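Local coordinates for attaching and effacing protein, pathogenesis factor (Escherichia coli, PDB 4E9L) that probably serves as a surface adhesin of the intimin/invasin family, this fragment being part of its chain of immunoglobulin-like domains, at residues Leu260-Met272 against Thr282-Met294. Residues are numbered along the deposited sequence; the frame is centred on the assembly and turned at random.
Sequences LTTGGKTGELRVM and TEAAQLTVIAGEM
Glu268 faces both Gln286 and Thr288 across the antiparallel beta hairpin formed by strands 267-275 and 278-290 in one immunoglobulin-like domain of this invasin-type chain. Its carboxylate takes a bond on each oxygen: Thr288 OG1 reaches OE2 at 2.7 Å on the syn side, while Gln286 NE2 comes to OE1 at 3.1 Å on the anti side, both about 30° out of the carboxylate plane. A bend at chi2 (-52°) turns the carboxylate toward strand 278-290, and the two grips probably restrain its rotation. The aliphatic part of Arg270 runs alongside the Gln286 amide, and Gln286 CD lies 3.7 Å from Arg270 CG.

Beneath these side chains, paired backbone bonds join Gly267 to Val289, Leu269 to Leu287 and Val271 to Ala285. On the face carrying Leu269, Val271, Ala285, Leu287 and Val289, Leu269 and Leu287 lie side by side, and Val271 CG1 packs on Ala285 CB. The other sheet of the sandwich covers this side: Leu260, on strand 255-261, meets Leu287 tip to tip, while Val199 and Val201 of strand 198-201 touch Ala285.

The chain leaving strand 255-261 turns through Thr262, whose hydroxyl is bonded to the carbonyl O of Glu210, and crosses to the hairpin sheet. A chi1 of 66° sets Thr262 OG1 between the backbone N and the carbonyl carbon, which puts the methyl CG2 anti to that carbon, where it abuts Val289 CG2 at 3.5 Å.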
loop_
_atom_site.group_PDB
_atom_site.type_symbol
_atom_site.label_atom_id
_atom_site.label_comp_id
_atom_site.label_asym_id
_atom_site.label_seq_id
_atom_site.Cartn_x
_atom_site.Cartn_y
_atom_site.Cartn_z
ATOM N N LEU A 260 8.223 1.592 1.087
ATOM C CA LEU A 260 9.279 0.590 1.048
ATOM C C LEU A 260 10.385 1.243 0.225
ATOM O O LEU A 260 10.141 1.600 -0.932
ATOM C CB LEU A 260 8.757 -0.698 0.347
ATOM C CG LEU A 260 9.680 -1.939 0.312
ATOM C CD1 LEU A 260 8.896 -3.166 -0.125
ATOM C CD2 LEU A 260 10.791 -1.767 -0.704
ATOM N N THR A 261 11.577 1.429 0.819
ATOM C CA THR A 261 12.708 2.017 0.096
ATOM C C THR A 261 13.712 0.902 -0.184
ATOM O O THR A 261 14.119 0.202 0.740
ATOM C CB THR A 261 13.379 3.173 0.884
ATOM O OG1 THR A 261 12.398 4.093 1.369
ATOM C CG2 THR A 261 14.421 3.931 0.034
ATOM N N THR A 262 14.119 0.743 -1.437
ATOM C CA THR A 262 15.133 -0.278 -1.773
ATOM C C THR A 262 16.521 0.328 -1.544
ATOM O O THR A 262 16.657 1.547 -1.523
ATOM C CB THR A 262 15.000 -0.715 -3.247
ATOM O OG1 THR A 262 15.331 0.396 -4.064
ATOM C CG2 THR A 262 13.597 -1.229 -3.589
ATOM N N GLY A 263 17.538 -0.526 -1.415
ATOM C CA GLY A 263 18.925 -0.075 -1.304
ATOM C C GLY A 263 19.645 -0.323 -2.623
ATOM O O GLY A 263 18.987 -0.449 -3.659
ATOM N N GLY A 264 20.969 -0.487 -2.575
ATOM C CA GLY A 264 21.802 -0.700 -3.763
ATOM C C GLY A 264 21.888 -2.120 -4.301
ATOM O O GLY A 264 22.552 -2.371 -5.320
ATOM N N LYS A 265 21.250 -3.060 -3.593
ATOM C CA LYS A 265 21.276 -4.477 -3.955
ATOM C C LYS A 265 20.084 -4.812 -4.840
ATOM O O LYS A 265 18.948 -4.544 -4.454
ATOM C CB LYS A 265 21.271 -5.336 -2.675
ATOM C CG LYS A 265 22.007 -6.647 -2.835
ATOM C CD LYS A 265 22.217 -7.315 -1.492
ATOM C CE LYS A 265 22.905 -8.645 -1.655
ATOM N NZ LYS A 265 22.585 -9.553 -0.515
ATOM N N THR A 266 20.343 -5.357 -6.042
ATOM C CA THR A 266 19.266 -5.729 -6.975
ATOM C C THR A 266 18.837 -7.179 -6.679
ATOM O O THR A 266 19.558 -7.913 -5.995
ATOM C CB THR A 266 19.696 -5.568 -8.440
ATOM O OG1 THR A 266 20.763 -6.484 -8.717
ATOM C CG2 THR A 266 20.069 -4.117 -8.807
ATOM N N GLY A 267 17.702 -7.585 -7.234
ATOM C CA GLY A 267 17.192 -8.937 -7.056
ATOM C C GLY A 267 15.813 -8.977 -6.431
ATOM O O GLY A 267 15.146 -7.944 -6.294
ATOM N N GLU A 268 15.384 -10.181 -6.029
ATOM C CA GLU A 268 14.084 -10.381 -5.410
ATOM C C GLU A 268 14.004 -9.824 -3.993
ATOM O O GLU A 268 14.952 -9.904 -3.215
ATOM C CB GLU A 268 13.655 -11.867 -5.432
ATOM C CG GLU A 268 13.363 -12.431 -6.818
ATOM C CD GLU A 268 12.386 -11.672 -7.704
ATOM O OE1 GLU A 268 11.250 -11.391 -7.253
ATOM O OE2 GLU A 268 12.754 -11.384 -8.867
ATOM N N LEU A 269 12.842 -9.293 -3.671
ATOM C CA LEU A 269 12.492 -8.734 -2.377
ATOM C C LEU A 269 11.032 -9.098 -2.053
ATOM O O LEU A 269 10.156 -8.970 -2.910
ATOM C CB LEU A 269 12.660 -7.195 -2.460
ATOM C CG LEU A 269 12.349 -6.366 -1.215
ATOM C CD1 LEU A 269 13.111 -6.873 -0.028
ATOM C CD2 LEU A 269 12.721 -4.909 -1.439
ATOM N N ARG A 270 10.785 -9.547 -0.821
ATOM C CA ARG A 270 9.442 -9.889 -0.344
ATOM C C ARG A 270 9.154 -9.081 0.906
ATOM O O ARG A 270 10.043 -8.928 1.750
ATOM C CB ARG A 270 9.309 -11.397 -0.047
ATOM C CG ARG A 270 9.330 -12.262 -1.301
ATOM C CD ARG A 270 9.332 -13.758 -1.006
ATOM N NE ARG A 270 10.517 -14.200 -0.263
ATOM C CZ ARG A 270 11.707 -14.444 -0.803
ATOM N NH1 ARG A 270 11.905 -14.266 -2.104
ATOM N NH2 ARG A 270 12.713 -14.851 -0.043
ATOM N N VAL A 271 7.923 -8.540 1.010
ATOM C CA VAL A 271 7.493 -7.744 2.141
ATOM C C VAL A 271 6.297 -8.385 2.808
ATOM O O VAL A 271 5.266 -8.611 2.170
ATOM C CB VAL A 271 7.277 -6.226 1.823
ATOM C CG1 VAL A 271 6.350 -6.005 0.638
ATOM C CG2 VAL A 271 6.791 -5.442 3.056
ATOM N N MET A 272 6.439 -8.660 4.093
ATOM C CA MET A 272 5.370 -9.215 4.905
ATOM C C MET A 272 5.045 -8.219 6.034
ATOM O O MET A 272 5.866 -8.056 6.938
ATOM C CB MET A 272 5.758 -10.604 5.455
ATOM C CG MET A 272 4.717 -11.223 6.414
ATOM S SD MET A 272 3.058 -11.318 5.687
ATOM C CE MET A 272 3.277 -12.812 4.658
ATOM N N THR A 282 -1.687 -13.294 3.889
ATOM C CA THR A 282 -1.594 -14.660 3.361
ATOM C C THR A 282 -0.224 -14.941 2.780
ATOM O O THR A 282 0.408 -15.940 3.118
ATOM C CB THR A 282 -2.693 -14.916 2.305
ATOM O OG1 THR A 282 -3.862 -14.141 2.598
ATOM C CG2 THR A 282 -3.052 -16.373 2.200
ATOM N N GLU A 283 0.248 -14.045 1.922
ATOM C CA GLU A 283 1.544 -14.226 1.285
ATOM C C GLU A 283 2.205 -12.873 1.155
ATOM O O GLU A 283 1.519 -11.857 1.048
ATOM C CB GLU A 283 1.398 -14.933 -0.079
ATOM C CG GLU A 283 0.493 -14.213 -1.069
ATOM C CD GLU A 283 0.289 -14.917 -2.399
ATOM O OE1 GLU A 283 1.293 -15.177 -3.103
ATOM O OE2 GLU A 283 -0.884 -15.172 -2.754
ATOM N N ALA A 284 3.529 -12.853 1.216
ATOM C CA ALA A 284 4.301 -11.612 1.123
ATOM C C ALA A 284 4.131 -11.003 -0.261
ATOM O O ALA A 284 3.980 -11.746 -1.242
ATOM C CB ALA A 284 5.772 -11.907 1.380
ATOM N N ALA A 285 4.107 -9.666 -0.348
ATOM C CA ALA A 285 4.063 -9.016 -1.666
ATOM C C ALA A 285 5.489 -9.144 -2.255
ATOM O O ALA A 285 6.476 -8.990 -1.526
ATOM C CB ALA A 285 3.683 -7.557 -1.539
ATOM N N GLN A 286 5.597 -9.474 -3.544
ATOM C CA GLN A 286 6.901 -9.645 -4.141
ATOM C C GLN A 286 7.227 -8.603 -5.211
ATOM O O GLN A 286 6.381 -8.220 -6.031
ATOM C CB GLN A 286 7.075 -11.076 -4.672
ATOM C CG GLN A 286 8.537 -11.492 -4.913
ATOM C CD GLN A 286 8.756 -12.995 -4.911
ATOM O OE1 GLN A 286 7.890 -13.797 -4.529
ATOM N NE2 GLN A 286 9.945 -13.411 -5.306
ATOM N N LEU A 287 8.469 -8.122 -5.166
ATOM C CA LEU A 287 8.960 -7.214 -6.180
ATOM C C LEU A 287 10.388 -7.561 -6.563
ATOM O O LEU A 287 11.076 -8.315 -5.852
ATOM C CB LEU A 287 8.758 -5.711 -5.848
ATOM C CG LEU A 287 9.530 -5.043 -4.699
ATOM C CD1 LEU A 287 10.919 -4.534 -5.164
ATOM C CD2 LEU A 287 8.796 -3.790 -4.260
ATOM N N THR A 288 10.801 -7.049 -7.707
ATOM C CA THR A 288 12.156 -7.186 -8.198
ATOM C C THR A 288 12.806 -5.819 -8.098
ATOM O O THR A 288 12.281 -4.825 -8.639
ATOM C CB THR A 288 12.148 -7.729 -9.645
ATOM O OG1 THR A 288 11.633 -9.058 -9.611
ATOM C CG2 THR A 288 13.534 -7.778 -10.264
ATOM N N VAL A 289 13.959 -5.765 -7.437
ATOM C CA VAL A 289 14.765 -4.544 -7.426
ATOM C C VAL A 289 15.667 -4.636 -8.680
ATOM O O VAL A 289 16.435 -5.585 -8.841
ATOM C CB VAL A 289 15.558 -4.272 -6.118
ATOM C CG1 VAL A 289 16.300 -2.924 -6.186
ATOM C CG2 VAL A 289 14.647 -4.321 -4.890
ATOM N N ILE A 290 15.515 -3.681 -9.580
ATOM C CA ILE A 290 16.298 -3.574 -10.810
ATOM C C ILE A 290 17.354 -2.493 -10.615
ATOM O O ILE A 290 17.337 -1.841 -9.570
ATOM C CB ILE A 290 15.361 -3.348 -12.025
ATOM C CG1 ILE A 290 14.620 -1.970 -11.957
ATOM C CG2 ILE A 290 14.371 -4.548 -12.153
ATOM C CD1 ILE A 290 13.927 -1.508 -13.314
ATOM N N ALA A 291 18.279 -2.288 -11.586
ATOM C CA ALA A 291 19.306 -1.250 -11.422
ATOM C C ALA A 291 18.714 0.137 -11.205
ATOM O O ALA A 291 17.620 0.442 -11.702
ATOM C CB ALA A 291 20.274 -1.241 -12.616
ATOM N N GLY A 292 19.442 0.973 -10.467
ATOM C CA GLY A 292 19.011 2.341 -10.216
ATOM C C GLY A 292 19.099 3.199 -11.469
ATOM O O GLY A 292 19.456 2.710 -12.559
ATOM N N GLU A 293 18.750 4.485 -11.325
ATOM C CA GLU A 293 18.854 5.493 -12.391
ATOM C C GLU A 293 20.307 5.435 -12.901
ATOM O O GLU A 293 21.233 5.301 -12.089
ATOM C CB GLU A 293 18.614 6.894 -11.771
ATOM C CG GLU A 293 18.489 8.034 -12.776
ATOM C CD GLU A 293 18.054 9.386 -12.223
ATOM O OE1 GLU A 293 18.015 9.550 -10.980
ATOM O OE2 GLU A 293 17.755 10.288 -13.039
ATOM N N MET A 294 20.512 5.533 -14.214
ATOM C CA MET A 294 21.881 5.481 -14.722
ATOM C C MET A 294 22.783 6.591 -14.158
ATOM O O MET A 294 22.327 7.698 -13.860
ATOM C CB MET A 294 21.943 5.335 -16.248
ATOM C CG MET A 294 21.738 6.607 -17.011
ATOM S SD MET A 294 23.314 7.400 -17.439
ATOM C CE MET A 294 24.131 6.076 -18.287
#